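Local coordinates for NADH:ubiquinone oxidoreductase, Na translocating, F subunit (Porphyromonas gingivalis, PDB 2R6H), which belongs to the ferredoxin-reductase-like flavoproteins, pairing an FAD-binding domain with an NAD-binding domain, and holds a flavin-adenine dinucleotide, at residues Q153-G164 with D255-M266. Sequence-based numbering, arbitrary orientation.
Sequences QDTDAEMLYIGG and DIEYYMCGPGPM
With CG beside the backbone N (chi1 -58°), the Y259 ring leans toward the N-terminal end of its strand on the face shared by M159, Y161 and E257, and its OH reaches the loop before strand 158-164. There Q153 N donates to Y259 OH (3.0 Å), while that hydroxyl donates to E257 OE1 from well above the carboxylate plane (3.1 Å). E257, bent at chi2, turns its carboxylate toward the same loop: T155 OG1 donates to the syn lone pair of E257 OE2 (2.8 Å), and A157 CB packs against the group. R186 makes a salt bridge to OE1, so the buried carboxylate is gripped at both oxygens and probably stays ionised. The Y161 and Y259 rings are nearly parallel (21°) but slid apart, their centroids 5.1 Å from each other; Y259 CB sits over one face of the Y161 ring, nearest to CE2 (3.4 Å), and M159 SE approaches the Y259 ring obliquely as a Met-aromatic contact. On the other face I256 CG2 touches L160 CB (3.8 Å) and lies over one face of the Y258 ring, toward its rim; the extended E158 runs alongside I256, its carboxylate bound by K187 and Y246. Six backbone hydrogen bonds join the parallel strands. M266 SE packs against G164 N (3.7 Å) from a strand-turn-helix consistent with the glycine-rich turn of a Rossmann-type domain. In the five-stranded parallel sheet 158-164 is the middle strand, with 188-194 on its other side, and 256-261 lies between it and the outermost strand, 284-287; helix 264-277 covers I162, Y258 and M260, while F285 stacks on Y259.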
ATOM      1  N   GLN A 153       8.989 -13.212  10.081  1.00 49.42           N
ATOM      2  CA  GLN A 153       9.964 -13.950  10.871  1.00 51.39           C
ATOM      3  C   GLN A 153       9.365 -15.244  11.409  1.00 52.45           C
ATOM      4  O   GLN A 153       8.208 -15.277  11.828  1.00 51.24           O
ATOM      5  CB  GLN A 153      10.483 -13.089  12.024  1.00 50.26           C
ATOM      6  CG  GLN A 153      10.992 -11.725  11.592  1.00 49.00           C
ATOM      7  CD  GLN A 153      12.185 -11.816  10.663  1.00 48.55           C
ATOM      8  OE1 GLN A 153      13.269 -12.241  11.066  1.00 45.67           O
ATOM      9  NE2 GLN A 153      11.994 -11.416   9.411  1.00 49.73           N
ATOM     10  N   ASP A 154      10.160 -16.307  11.397  1.00 85.54           N
ATOM     11  CA  ASP A 154       9.789 -17.544  12.071  1.00 87.90           C
ATOM     12  C   ASP A 154       9.897 -17.396  13.584  1.00 86.74           C
ATOM     13  O   ASP A 154      10.903 -17.770  14.185  1.00 87.79           O
ATOM     14  CB  ASP A 154      10.657 -18.703  11.581  1.00 91.33           C
ATOM     15  CG  ASP A 154      10.510 -18.954  10.093  1.00 95.77           C
ATOM     16  OD1 ASP A 154       9.567 -18.404   9.487  1.00 98.39           O
ATOM     17  OD2 ASP A 154      11.337 -19.702   9.531  1.00101.93           O
ATOM     18  N   THR A 155       8.852 -16.844  14.190  1.00 51.05           N
ATOM     19  CA  THR A 155       8.744 -16.778  15.644  1.00 49.76           C
ATOM     20  C   THR A 155       7.339 -17.168  16.095  1.00 49.75           C
ATOM     21  O   THR A 155       6.444 -17.359  15.272  1.00 49.90           O
ATOM     22  CB  THR A 155       9.064 -15.364  16.164  1.00 47.52           C
ATOM     23  OG1 THR A 155      10.013 -14.735  15.294  1.00 46.68           O
ATOM     24  CG2 THR A 155       9.638 -15.429  17.571  1.00 48.81           C
ATOM     25  N   ASP A 156       7.151 -17.286  17.406  1.00 55.81           N
ATOM     26  CA  ASP A 156       5.814 -17.311  17.990  1.00 55.89           C
ATOM     27  C   ASP A 156       5.410 -15.925  18.484  1.00 53.73           C
ATOM     28  O   ASP A 156       4.347 -15.751  19.081  1.00 53.75           O
ATOM     29  CB  ASP A 156       5.750 -18.322  19.136  1.00 58.13           C
ATOM     30  CG  ASP A 156       6.109 -19.727  18.694  1.00 63.51           C
ATOM     31  OD1 ASP A 156       5.688 -20.130  17.590  1.00 65.96           O
ATOM     32  OD2 ASP A 156       6.812 -20.429  19.452  1.00 65.15           O
ATOM     33  N   ALA A 157       6.267 -14.945  18.224  1.00 44.05           N
ATOM     34  CA  ALA A 157       6.108 -13.592  18.777  1.00 41.83           C
ATOM     35  C   ALA A 157       4.793 -12.910  18.398  1.00 41.40           C
ATOM     36  O   ALA A 157       4.181 -13.248  17.387  1.00 42.19           O
ATOM     37  CB  ALA A 157       7.270 -12.729  18.341  1.00 40.39           C
ATOM     38  N   GLU A 158       4.356 -11.940  19.194  1.00 44.69           N
ATOM     39  CA  GLU A 158       3.217 -11.133  18.777  1.00 44.13           C
ATOM     40  C   GLU A 158       3.610 -10.290  17.577  1.00 43.15           C
ATOM     41  O   GLU A 158       4.728  -9.800  17.507  1.00 41.95           O
ATOM     42  CB  GLU A 158       2.730 -10.217  19.902  1.00 44.04           C
ATOM     43  CG  GLU A 158       1.541  -9.353  19.494  1.00 44.74           C
ATOM     44  CD  GLU A 158       1.045  -8.424  20.603  1.00 47.76           C
ATOM     45  OE1 GLU A 158       1.462  -8.593  21.779  1.00 47.00           O
ATOM     46  OE2 GLU A 158       0.223  -7.527  20.281  1.00 50.39           O
HETATM   47  N   MSE A 159       2.691 -10.124  16.635  1.00 49.87           N
HETATM   48  CA  MSE A 159       2.930  -9.237  15.517  1.00 50.45           C
HETATM   49  C   MSE A 159       2.020  -8.019  15.601  1.00 48.55           C
HETATM   50  O   MSE A 159       0.835  -8.127  15.931  1.00 49.30           O
HETATM   51  CB  MSE A 159       2.688  -9.960  14.198  1.00 50.53           C
HETATM   52  CG  MSE A 159       3.126 -11.416  14.183  1.00 53.74           C
HETATM   53 SE   MSE A 159       3.263 -12.178  12.370  1.00 56.95          SE
HETATM   54  CE  MSE A 159       2.409 -13.919  12.693  1.00 58.04           C
ATOM     55  N   LEU A 160       2.592  -6.857  15.306  1.00 40.94           N
ATOM     56  CA  LEU A 160       1.830  -5.625  15.163  1.00 39.74           C
ATOM     57  C   LEU A 160       2.141  -4.991  13.814  1.00 38.94           C
ATOM     58  O   LEU A 160       3.268  -4.552  13.581  1.00 39.62           O
ATOM     59  CB  LEU A 160       2.178  -4.650  16.282  1.00 39.55           C
ATOM     60  CG  LEU A 160       1.153  -3.561  16.613  1.00 39.45           C
ATOM     61  CD1 LEU A 160       1.379  -3.029  18.026  1.00 39.87           C
ATOM     62  CD2 LEU A 160       1.213  -2.438  15.590  1.00 40.88           C
ATOM     63  N   TYR A 161       1.147  -4.957  12.927  1.00 31.99           N
ATOM     64  CA  TYR A 161       1.300  -4.362  11.599  1.00 30.74           C
ATOM     65  C   TYR A 161       0.862  -2.905  11.588  1.00 30.46           C
ATOM     66  O   TYR A 161      -0.187  -2.559  12.124  1.00 31.63           O
ATOM     67  CB  TYR A 161       0.494  -5.151  10.568  1.00 30.69           C
ATOM     68  CG  TYR A 161       1.171  -6.419  10.124  1.00 30.91           C
ATOM     69  CD1 TYR A 161       1.039  -7.595  10.848  1.00 32.90           C
ATOM     70  CD2 TYR A 161       1.956  -6.438   8.980  1.00 31.06           C
ATOM     71  CE1 TYR A 161       1.672  -8.747  10.441  1.00 34.85           C
ATOM     72  CE2 TYR A 161       2.590  -7.587   8.564  1.00 31.69           C
ATOM     73  CZ  TYR A 161       2.445  -8.739   9.295  1.00 33.88           C
ATOM     74  OH  TYR A 161       3.084  -9.880   8.867  1.00 34.20           O
ATOM     75  N   ILE A 162       1.672  -2.049  10.983  1.00 26.33           N
ATOM     76  CA  ILE A 162       1.367  -0.629  10.909  1.00 26.08           C
ATOM     77  C   ILE A 162       1.404  -0.200   9.455  1.00 26.03           C
ATOM     78  O   ILE A 162       2.480  -0.069   8.882  1.00 26.80           O
ATOM     79  CB  ILE A 162       2.436   0.223  11.632  1.00 26.31           C
ATOM     80  CG1 ILE A 162       2.648  -0.245  13.069  1.00 27.03           C
ATOM     81  CG2 ILE A 162       2.056   1.691  11.596  1.00 26.54           C
ATOM     82  CD1 ILE A 162       3.655   0.581  13.815  1.00 27.45           C
ATOM     83  N   GLY A 163       0.256   0.037   8.840  1.00 32.64           N
ATOM     84  CA  GLY A 163       0.276   0.445   7.452  1.00 32.13           C
ATOM     85  C   GLY A 163      -0.202   1.860   7.224  1.00 31.71           C
ATOM     86  O   GLY A 163      -0.987   2.385   8.013  1.00 31.78           O
ATOM     87  N   GLY A 164       0.267   2.470   6.136  1.00 35.78           N
ATOM     88  CA  GLY A 164      -0.243   3.752   5.674  1.00 36.54           C
ATOM     89  C   GLY A 164      -0.181   3.843   4.154  1.00 37.21           C
ATOM     90  O   GLY A 164       0.763   3.336   3.553  1.00 37.32           O
ATOM     91  N   ASP A 255       8.648  -7.234  23.063  1.00 60.68           N
ATOM     92  CA  ASP A 255       8.591  -8.630  22.652  1.00 61.05           C
ATOM     93  C   ASP A 255       7.801  -8.757  21.375  1.00 59.87           C
ATOM     94  O   ASP A 255       7.492  -9.858  20.916  1.00 60.69           O
ATOM     95  CB  ASP A 255       7.906  -9.472  23.723  1.00 62.14           C
ATOM     96  CG  ASP A 255       8.708  -9.555  24.995  1.00 66.58           C
ATOM     97  OD1 ASP A 255       9.880  -9.111  24.971  1.00 70.43           O
ATOM     98  OD2 ASP A 255       8.171 -10.062  26.011  1.00 72.16           O
ATOM     99  N   ILE A 256       7.443  -7.617  20.816  1.00 41.22           N
ATOM    100  CA  ILE A 256       6.601  -7.602  19.646  1.00 40.48           C
ATOM    101  C   ILE A 256       7.473  -7.425  18.419  1.00 39.33           C
ATOM    102  O   ILE A 256       8.506  -6.758  18.475  1.00 38.40           O
ATOM    103  CB  ILE A 256       5.576  -6.455  19.734  1.00 39.98           C
ATOM    104  CG1 ILE A 256       4.706  -6.609  20.985  1.00 41.37           C
ATOM    105  CG2 ILE A 256       4.717  -6.394  18.474  1.00 39.36           C
ATOM    106  CD1 ILE A 256       3.662  -5.517  21.139  1.00 41.27           C
ATOM    107  N   GLU A 257       7.072  -8.054  17.323  1.00 43.86           N
ATOM    108  CA  GLU A 257       7.670  -7.767  16.036  1.00 43.65           C
ATOM    109  C   GLU A 257       6.761  -6.765  15.364  1.00 42.28           C
ATOM    110  O   GLU A 257       5.545  -6.926  15.352  1.00 41.34           O
ATOM    111  CB  GLU A 257       7.831  -9.039  15.195  1.00 45.03           C
ATOM    112  CG  GLU A 257       9.122  -9.808  15.494  1.00 45.89           C
ATOM    113  CD  GLU A 257       8.992 -11.319  15.324  1.00 46.50           C
ATOM    114  OE1 GLU A 257       8.021 -11.767  14.656  1.00 44.75           O
ATOM    115  OE2 GLU A 257       9.872 -12.044  15.867  1.00 46.76           O
ATOM    116  N   TYR A 258       7.367  -5.708  14.841  1.00 35.12           N
ATOM    117  CA  TYR A 258       6.647  -4.624  14.192  1.00 33.92           C
ATOM    118  C   TYR A 258       6.854  -4.683  12.684  1.00 34.21           C
ATOM    119  O   TYR A 258       7.965  -4.475  12.189  1.00 35.00           O
ATOM    120  CB  TYR A 258       7.146  -3.287  14.735  1.00 34.14           C
ATOM    121  CG  TYR A 258       6.814  -3.106  16.185  1.00 34.19           C
ATOM    122  CD1 TYR A 258       7.654  -3.576  17.173  1.00 33.99           C
ATOM    123  CD2 TYR A 258       5.638  -2.494  16.571  1.00 34.03           C
ATOM    124  CE1 TYR A 258       7.337  -3.434  18.501  1.00 33.49           C
ATOM    125  CE2 TYR A 258       5.317  -2.341  17.896  1.00 32.34           C
ATOM    126  CZ  TYR A 258       6.168  -2.814  18.853  1.00 33.82           C
ATOM    127  OH  TYR A 258       5.839  -2.661  20.173  1.00 36.63           O
ATOM    128  N   TYR A 259       5.801  -4.979  11.939  1.00 37.13           N
ATOM    129  CA  TYR A 259       5.918  -4.909  10.495  1.00 37.51           C
ATOM    130  C   TYR A 259       5.194  -3.673  10.010  1.00 36.88           C
ATOM    131  O   TYR A 259       3.986  -3.578  10.128  1.00 35.91           O
ATOM    132  CB  TYR A 259       5.369  -6.181   9.843  1.00 37.52           C
ATOM    133  CG  TYR A 259       6.067  -7.439  10.316  1.00 38.51           C
ATOM    134  CD1 TYR A 259       7.135  -7.980   9.609  1.00 39.31           C
ATOM    135  CD2 TYR A 259       5.674  -8.070  11.484  1.00 39.90           C
ATOM    136  CE1 TYR A 259       7.780  -9.121  10.058  1.00 41.36           C
ATOM    137  CE2 TYR A 259       6.311  -9.212  11.933  1.00 42.40           C
ATOM    138  CZ  TYR A 259       7.358  -9.732  11.220  1.00 41.95           C
ATOM    139  OH  TYR A 259       7.972 -10.863  11.689  1.00 44.43           O
HETATM  140  N   MSE A 260       5.929  -2.702   9.494  1.00 53.27           N
HETATM  141  CA  MSE A 260       5.267  -1.526   8.965  1.00 54.42           C
HETATM  142  C   MSE A 260       5.667  -1.228   7.536  1.00 53.19           C
HETATM  143  O   MSE A 260       6.768  -1.544   7.111  1.00 54.31           O
HETATM  144  CB  MSE A 260       5.513  -0.308   9.849  1.00 53.75           C
HETATM  145  CG  MSE A 260       6.651   0.577   9.413  1.00 57.71           C
HETATM  146 SE   MSE A 260       6.817   2.123  10.604  1.00 61.81          SE
HETATM  147  CE  MSE A 260       4.938   2.583  10.735  1.00 61.23           C
ATOM    148  N   CYS A 261       4.739  -0.640   6.794  1.00 40.86           N
ATOM    149  CA  CYS A 261       5.045  -0.064   5.504  1.00 39.52           C
ATOM    150  C   CYS A 261       4.162   1.144   5.276  1.00 37.68           C
ATOM    151  O   CYS A 261       2.945   1.072   5.415  1.00 37.38           O
ATOM    152  CB  CYS A 261       4.846  -1.067   4.381  1.00 39.69           C
ATOM    153  SG  CYS A 261       5.515  -0.457   2.821  1.00 40.17           S
ATOM    154  N   GLY A 262       4.787   2.258   4.928  1.00 39.32           N
ATOM    155  CA  GLY A 262       4.074   3.495   4.693  1.00 37.62           C
ATOM    156  C   GLY A 262       5.079   4.602   4.465  1.00 38.12           C
ATOM    157  O   GLY A 262       6.286   4.345   4.411  1.00 39.55           O
ATOM    158  N   PRO A 263       4.588   5.842   4.341  1.00 31.40           N
ATOM    159  CA  PRO A 263       5.376   7.011   3.927  1.00 31.75           C
ATOM    160  C   PRO A 263       6.380   7.464   4.982  1.00 32.68           C
ATOM    161  O   PRO A 263       6.254   7.087   6.140  1.00 32.96           O
ATOM    162  CB  PRO A 263       4.310   8.087   3.704  1.00 31.49           C
ATOM    163  CG  PRO A 263       3.023   7.324   3.573  1.00 30.44           C
ATOM    164  CD  PRO A 263       3.164   6.171   4.489  1.00 30.32           C
ATOM    165  N   GLY A 264       7.360   8.262   4.572  1.00 35.52           N
ATOM    166  CA  GLY A 264       8.455   8.651   5.438  1.00 37.14           C
ATOM    167  C   GLY A 264       8.068   9.290   6.760  1.00 37.50           C
ATOM    168  O   GLY A 264       8.622   8.940   7.813  1.00 38.73           O
ATOM    169  N   PRO A 265       7.136  10.252   6.721  1.00 35.58           N
ATOM    170  CA  PRO A 265       6.695  10.846   7.985  1.00 35.42           C
ATOM    171  C   PRO A 265       6.074   9.816   8.928  1.00 34.45           C
ATOM    172  O   PRO A 265       6.461   9.744  10.091  1.00 35.33           O
ATOM    173  CB  PRO A 265       5.662  11.873   7.539  1.00 34.78           C
ATOM    174  CG  PRO A 265       6.135  12.266   6.176  1.00 35.81           C
ATOM    175  CD  PRO A 265       6.598  10.980   5.561  1.00 35.33           C
HETATM  176  N   MSE A 266       5.146   9.012   8.427  1.00 47.46           N
HETATM  177  CA  MSE A 266       4.488   8.006   9.253  1.00 47.68           C
HETATM  178  C   MSE A 266       5.495   7.033   9.890  1.00 47.34           C
HETATM  179  O   MSE A 266       5.449   6.776  11.092  1.00 47.90           O
HETATM  180  CB  MSE A 266       3.430   7.255   8.437  1.00 45.79           C
HETATM  181  CG  MSE A 266       2.544   6.343   9.260  1.00 47.45           C
HETATM  182 SE   MSE A 266       2.199   4.660   8.361  1.00 49.76          SE
HETATM  183  CE  MSE A 266       4.039   4.149   8.025  1.00 49.29           C
TER